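Local coordinates for Dps family protein (PDB 2D5K) that assembles into a twelve-subunit ferritin-like shell that probably oxidises and stores iron and probably compacts the nucleoid of Staphylococcus aureus, at residues Lys10-Gln15 with Asp57-Arg62; Lys108-Ala113 with Ile130-Ser135. All coordinates share one frame; numbering follows the deposited sequence.

Interaction 1: residues Lys10-Gln15 with Asp57-Arg62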
loop_
_atom_site.group_PDB
_atom_site.type_symbol
_atom_site.label_atom_id
_atom_site.label_comp_id
_atom_site.label_asym_id
_atom_site.label_seq_id
_atom_site.Cartn_x
_atom_site.Cartn_y
_atom_site.Cartn_z
ATOM N N LYS B 10 -7.385 -3.568 40.346
ATOM C CA LYS B 10 -8.101 -4.820 40.555
ATOM C C LYS B 10 -9.072 -5.045 39.391
ATOM O O LYS B 10 -9.204 -6.161 38.884
ATOM C CB LYS B 10 -8.862 -4.755 41.883
ATOM C CG LYS B 10 -9.530 -6.047 42.322
ATOM C CD LYS B 10 -10.802 -6.329 41.542
ATOM C CE LYS B 10 -11.607 -7.429 42.210
ATOM N NZ LYS B 10 -11.953 -7.055 43.611
ATOM N N GLU B 11 -9.753 -3.978 38.977
ATOM C CA GLU B 11 -10.699 -4.058 37.867
ATOM C C GLU B 11 -9.965 -4.319 36.552
ATOM O O GLU B 11 -10.452 -5.063 35.699
ATOM C CB GLU B 11 -11.505 -2.760 37.747
ATOM C CG GLU B 11 -12.473 -2.508 38.895
ATOM C CD GLU B 11 -13.430 -3.664 39.112
ATOM O OE1 GLU B 11 -13.944 -4.210 38.111
ATOM O OE2 GLU B 11 -13.676 -4.021 40.286
ATOM N N LEU B 12 -8.804 -3.693 36.386
ATOM C CA LEU B 12 -8.013 -3.874 35.174
ATOM C C LEU B 12 -7.515 -5.315 35.071
ATOM O O LEU B 12 -7.608 -5.936 34.007
ATOM C CB LEU B 12 -6.825 -2.898 35.159
ATOM C CG LEU B 12 -7.174 -1.429 34.878
ATOM C CD1 LEU B 12 -6.013 -0.522 35.282
ATOM C CD2 LEU B 12 -7.499 -1.258 33.396
ATOM N N ASN B 13 -6.997 -5.851 36.172
ATOM C CA ASN B 13 -6.506 -7.226 36.160
ATOM C C ASN B 13 -7.631 -8.231 35.946
ATOM O O ASN B 13 -7.420 -9.280 35.340
ATOM C CB ASN B 13 -5.750 -7.559 37.451
ATOM C CG ASN B 13 -4.264 -7.285 37.336
ATOM O OD1 ASN B 13 -3.668 -7.493 36.277
ATOM N ND2 ASN B 13 -3.655 -6.828 38.426
ATOM N N GLN B 14 -8.822 -7.913 36.441
ATOM C CA GLN B 14 -9.965 -8.799 36.262
ATOM C C GLN B 14 -10.187 -8.998 34.765
ATOM O O GLN B 14 -10.469 -10.109 34.317
ATOM C CB GLN B 14 -11.219 -8.201 36.901
ATOM C CG GLN B 14 -12.511 -8.960 36.599
ATOM C CD GLN B 14 -12.552 -10.346 37.228
ATOM O OE1 GLN B 14 -12.507 -10.488 38.451
ATOM N NE2 GLN B 14 -12.638 -11.374 36.390
ATOM N N GLN B 15 -10.051 -7.922 33.990
ATOM C CA GLN B 15 -10.233 -8.018 32.547
ATOM C C GLN B 15 -9.031 -8.675 31.869
ATOM O O GLN B 15 -9.195 -9.398 30.890
ATOM C CB GLN B 15 -10.490 -6.638 31.933
ATOM C CG GLN B 15 -11.792 -5.983 32.393
ATOM C CD GLN B 15 -12.981 -6.923 32.300
ATOM O OE1 GLN B 15 -13.160 -7.623 31.303
ATOM N NE2 GLN B 15 -13.805 -6.939 33.342
ATOM N N ASP B 57 -3.062 -6.574 26.232
ATOM C CA ASP B 57 -1.871 -5.736 26.226
ATOM C C ASP B 57 -2.181 -4.304 26.657
ATOM O O ASP B 57 -1.439 -3.715 27.447
ATOM C CB ASP B 57 -1.235 -5.737 24.836
ATOM C CG ASP B 57 0.175 -5.180 24.840
ATOM O OD1 ASP B 57 1.008 -5.678 25.628
ATOM O OD2 ASP B 57 0.453 -4.255 24.054
ATOM N N GLU B 58 -3.274 -3.748 26.142
ATOM C CA GLU B 58 -3.657 -2.382 26.485
ATOM C C GLU B 58 -3.885 -2.213 27.981
ATOM O O GLU B 58 -3.323 -1.315 28.607
ATOM C CB GLU B 58 -4.935 -1.969 25.745
ATOM C CG GLU B 58 -5.442 -0.582 26.161
ATOM C CD GLU B 58 -6.832 -0.267 25.640
ATOM O OE1 GLU B 58 -7.730 -1.121 25.793
ATOM O OE2 GLU B 58 -7.027 0.841 25.093
ATOM N N LEU B 59 -4.717 -3.075 28.555
ATOM C CA LEU B 59 -5.015 -2.979 29.975
ATOM C C LEU B 59 -3.807 -3.310 30.844
ATOM O O LEU B 59 -3.602 -2.693 31.890
ATOM C CB LEU B 59 -6.204 -3.883 30.333
ATOM C CG LEU B 59 -7.508 -3.591 29.577
ATOM C CD1 LEU B 59 -8.665 -4.254 30.300
ATOM C CD2 LEU B 59 -7.757 -2.090 29.492
ATOM N N ALA B 60 -2.999 -4.273 30.417
ATOM C CA ALA B 60 -1.815 -4.636 31.186
ATOM C C ALA B 60 -0.824 -3.471 31.239
ATOM O O ALA B 60 -0.234 -3.203 32.285
ATOM C CB ALA B 60 -1.140 -5.859 30.575
ATOM N N GLU B 61 -0.638 -2.779 30.119
ATOM C CA GLU B 61 0.301 -1.662 30.095
ATOM C C GLU B 61 -0.250 -0.422 30.788
ATOM O O GLU B 61 0.503 0.495 31.115
ATOM C CB GLU B 61 0.724 -1.340 28.662
ATOM C CG GLU B 61 1.340 -2.544 27.954
ATOM C CD GLU B 61 2.255 -2.166 26.811
ATOM O OE1 GLU B 61 1.987 -1.156 26.129
ATOM O OE2 GLU B 61 3.244 -2.896 26.585
ATOM N N ARG B 62 -1.561 -0.386 31.010
ATOM C CA ARG B 62 -2.150 0.742 31.723
ATOM C C ARG B 62 -1.841 0.497 33.193
ATOM O O ARG B 62 -1.492 1.420 33.930
ATOM C CB ARG B 62 -3.667 0.810 31.512
ATOM C CG ARG B 62 -4.366 1.828 32.425
ATOM C CD ARG B 62 -3.750 3.227 32.288
ATOM N NE ARG B 62 -4.296 4.168 33.270
ATOM C CZ ARG B 62 -3.787 5.371 33.513
ATOM N NH1 ARG B 62 -2.715 5.788 32.846
ATOM N NH2 ARG B 62 -4.338 6.156 34.434
#
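Leu59 on helix 38-65 reaches across to Leu12 and Gln15 on helix 5-32, and its two methyls divide the work. CB leaves the helix toward the partner; with CG anti to the carbonyl carbon (chi1 -58°), the branch spreads over the facing helix. Leu59 CD1 presses on Gln15 CB at 3.4 Å, the tightest approach here, and lies 4.1 Å from Gln15 CG, the two side chains running alongside each other. Leu59 CD2 meets Leu12 CD2 at 4.0 Å, where the leucines cross at a slant. The other Leu12 methyl, CD1, rests 4.0 Å from Arg62 CG. Arg62 contributes just its aliphatic base: its guanidinium pairs with Asp122 and with Asp137 of a third subunit, while NE bonds to Ser125. The Gln15 chain bends at chi2 and takes its amide away, OE1 to Asn18 ND2. The axes of segments 10-15 and 57-62 run antiparallel, 9.1 Å apart at closest approach and 152° between their directions, as between paired helices of a ferritin-like four-helix bundle. Wholly apolar between these segments, the contact leaves its polar ends to others: the leucines and the alkyl stems of Gln15 and Arg62 join the two helices through carbon-carbon contacts, and Arg62 carries charge to the subunit interface.

Interaction 2: residues Lys108-Ala113 with Ile130-Ser135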
loop_
_atom_site.group_PDB
_atom_site.type_symbol
_atom_site.label_atom_id
_atom_site.label_comp_id
_atom_site.label_asym_id
_atom_site.label_seq_id
_atom_site.Cartn_x
_atom_site.Cartn_y
_atom_site.Cartn_z
ATOM N N LYS B 108 -21.379 -6.349 32.056
ATOM C CA LYS B 108 -21.892 -5.980 33.369
ATOM C C LYS B 108 -20.732 -5.624 34.302
ATOM O O LYS B 108 -20.812 -4.661 35.069
ATOM C CB LYS B 108 -22.713 -7.132 33.964
ATOM C CG LYS B 108 -23.302 -6.819 35.329
ATOM C CD LYS B 108 -24.212 -7.943 35.816
ATOM C CE LYS B 108 -24.775 -7.633 37.199
ATOM N NZ LYS B 108 -25.641 -8.737 37.706
ATOM N N GLN B 109 -19.653 -6.401 34.235
ATOM C CA GLN B 109 -18.477 -6.127 35.061
ATOM C C GLN B 109 -17.890 -4.782 34.672
ATOM O O GLN B 109 -17.453 -4.007 35.524
ATOM C CB GLN B 109 -17.382 -7.175 34.858
ATOM C CG GLN B 109 -17.576 -8.503 35.539
ATOM C CD GLN B 109 -16.273 -9.279 35.596
ATOM O OE1 GLN B 109 -15.517 -9.310 34.622
ATOM N NE2 GLN B 109 -16.003 -9.910 36.736
ATOM N N LEU B 110 -17.867 -4.512 33.370
ATOM C CA LEU B 110 -17.308 -3.258 32.884
ATOM C C LEU B 110 -18.116 -2.044 33.334
ATOM O O LEU B 110 -17.553 -0.977 33.567
ATOM C CB LEU B 110 -17.190 -3.288 31.356
ATOM C CG LEU B 110 -16.113 -4.225 30.801
ATOM C CD1 LEU B 110 -16.244 -4.327 29.292
ATOM C CD2 LEU B 110 -14.730 -3.702 31.182
ATOM N N GLU B 111 -19.431 -2.201 33.460
ATOM C CA GLU B 111 -20.270 -1.090 33.898
ATOM C C GLU B 111 -19.796 -0.672 35.290
ATOM O O GLU B 111 -19.640 0.515 35.579
ATOM C CB GLU B 111 -21.746 -1.519 33.935
ATOM C CG GLU B 111 -22.740 -0.419 34.320
ATOM C CD GLU B 111 -22.895 0.677 33.268
ATOM O OE1 GLU B 111 -22.307 0.565 32.168
ATOM O OE2 GLU B 111 -23.623 1.661 33.546
ATOM N N ASN B 112 -19.544 -1.660 36.144
ATOM C CA ASN B 112 -19.075 -1.404 37.501
ATOM C C ASN B 112 -17.647 -0.858 37.488
ATOM O O ASN B 112 -17.323 0.065 38.231
ATOM C CB ASN B 112 -19.139 -2.690 38.328
ATOM C CG ASN B 112 -18.714 -2.479 39.769
ATOM O OD1 ASN B 112 -19.247 -1.620 40.468
ATOM N ND2 ASN B 112 -17.748 -3.270 40.221
ATOM N N ALA B 113 -16.800 -1.426 36.634
ATOM C CA ALA B 113 -15.409 -0.993 36.528
ATOM C C ALA B 113 -15.310 0.469 36.103
ATOM O O ALA B 113 -14.435 1.204 36.569
ATOM C CB ALA B 113 -14.661 -1.878 35.526
ATOM N N ILE B 130 -14.510 1.799 28.764
ATOM C CA ILE B 130 -15.595 2.232 27.885
ATOM C C ILE B 130 -15.370 1.700 26.477
ATOM O O ILE B 130 -16.288 1.178 25.847
ATOM C CB ILE B 130 -15.690 3.774 27.800
ATOM C CG1 ILE B 130 -15.934 4.372 29.186
ATOM C CG2 ILE B 130 -16.804 4.171 26.834
ATOM C CD1 ILE B 130 -17.207 3.949 29.816
ATOM N N GLY B 131 -14.146 1.849 25.983
ATOM C CA GLY B 131 -13.825 1.364 24.652
ATOM C C GLY B 131 -14.084 -0.128 24.546
ATOM O O GLY B 131 -14.626 -0.607 23.551
ATOM N N MET B 132 -13.689 -0.869 25.575
ATOM C CA MET B 132 -13.894 -2.315 25.591
ATOM C C MET B 132 -15.383 -2.659 25.627
ATOM O O MET B 132 -15.849 -3.525 24.888
ATOM C CB MET B 132 -13.200 -2.938 26.805
ATOM C CG MET B 132 -13.428 -4.442 26.936
ATOM S SD MET B 132 -12.657 -5.156 28.403
ATOM C CE MET B 132 -10.967 -5.305 27.846
ATOM N N GLN B 133 -16.133 -1.978 26.487
ATOM C CA GLN B 133 -17.564 -2.243 26.591
ATOM C C GLN B 133 -18.262 -1.961 25.260
ATOM O O GLN B 133 -19.213 -2.649 24.891
ATOM C CB GLN B 133 -18.183 -1.391 27.703
ATOM C CG GLN B 133 -19.636 -1.748 28.019
ATOM C CD GLN B 133 -20.209 -0.890 29.126
ATOM O OE1 GLN B 133 -20.027 0.326 29.130
ATOM N NE2 GLN B 133 -20.915 -1.518 30.070
ATOM N N THR B 134 -17.787 -0.946 24.545
ATOM C CA THR B 134 -18.359 -0.590 23.249
ATOM C C THR B 134 -18.292 -1.790 22.303
ATOM O O THR B 134 -19.292 -2.181 21.697
ATOM C CB THR B 134 -17.585 0.580 22.588
ATOM O OG1 THR B 134 -17.675 1.752 23.413
ATOM C CG2 THR B 134 -18.163 0.889 21.209
ATOM N N SER B 135 -17.103 -2.372 22.181
ATOM C CA SER B 135 -16.911 -3.517 21.292
ATOM C C SER B 135 -17.624 -4.766 21.801
ATOM O O SER B 135 -18.227 -5.511 21.021
ATOM C CB SER B 135 -15.421 -3.807 21.126
ATOM O OG SER B 135 -15.231 -4.951 20.309
HETATM O O HOH W 1 -21.946 1.982 29.692
#
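Glu111 OE1 is gripped by two partners at the edge of this helix pair, the Gln133 amide and a water. Gln133 NE2 donates to it over 3.3 Å, a long but nearly straight bond (167° at the hydrogen) that uses the oxygen's anti lone pair. The acceptor lies almost in the plane of the Gln133 amide, although carboxylate and amide are turned 37° from each other. The water, 2.9 Å from Glu111 OE1, is also within bonding reach of Gln133 OE1, so both ends of the amide have a partner, which probably defines its rotation; NE2 has a weak second bond to Ser107 O. Deeper in, Leu110 drives its branch between Met132 and Gln133. Leu110 CD1 touches Met132 CG at 3.7 Å and, just as closely, the backbone at Gln133 CA. Leu110 CD2 faces Met132 SD at 3.8 Å, the leucine and methionine chains crossing at about a right angle. Met132 runs out extended and turns only at chi3 (-80°), which sends CE onward to helix 38-65. Helices 92-120 and 123-147 are thus joined antiparallel by an apolar interior beside a polar edge, where the water and carboxylate probably fix which way the Gln133 amide faces.

The two contacts belong to the two antiparallel helix pairs of one four-helix bundle, their centres about 12 Å apart, and they touch directly: Leu59 CD1 of interaction 1 lies 3.5 Å from Met132 CE of interaction 2. Elsewhere along the join, Gln15 NE2 and Gln109 OE1 probably share a hydrogen bond of 3.2 Å, and Glu11 OE1 packs on Ala113 CB at 3.6 Å. On helix 38-65, Asp57 and Glu61 bond Trp31 and His42 of a second subunit, consistent with the intersubunit ferroxidase site of Dps proteins, so interaction 1 lies beside that probable site. Interaction 2 instead packs against Gly121, Asp123 and Val124 of a fourth subunit.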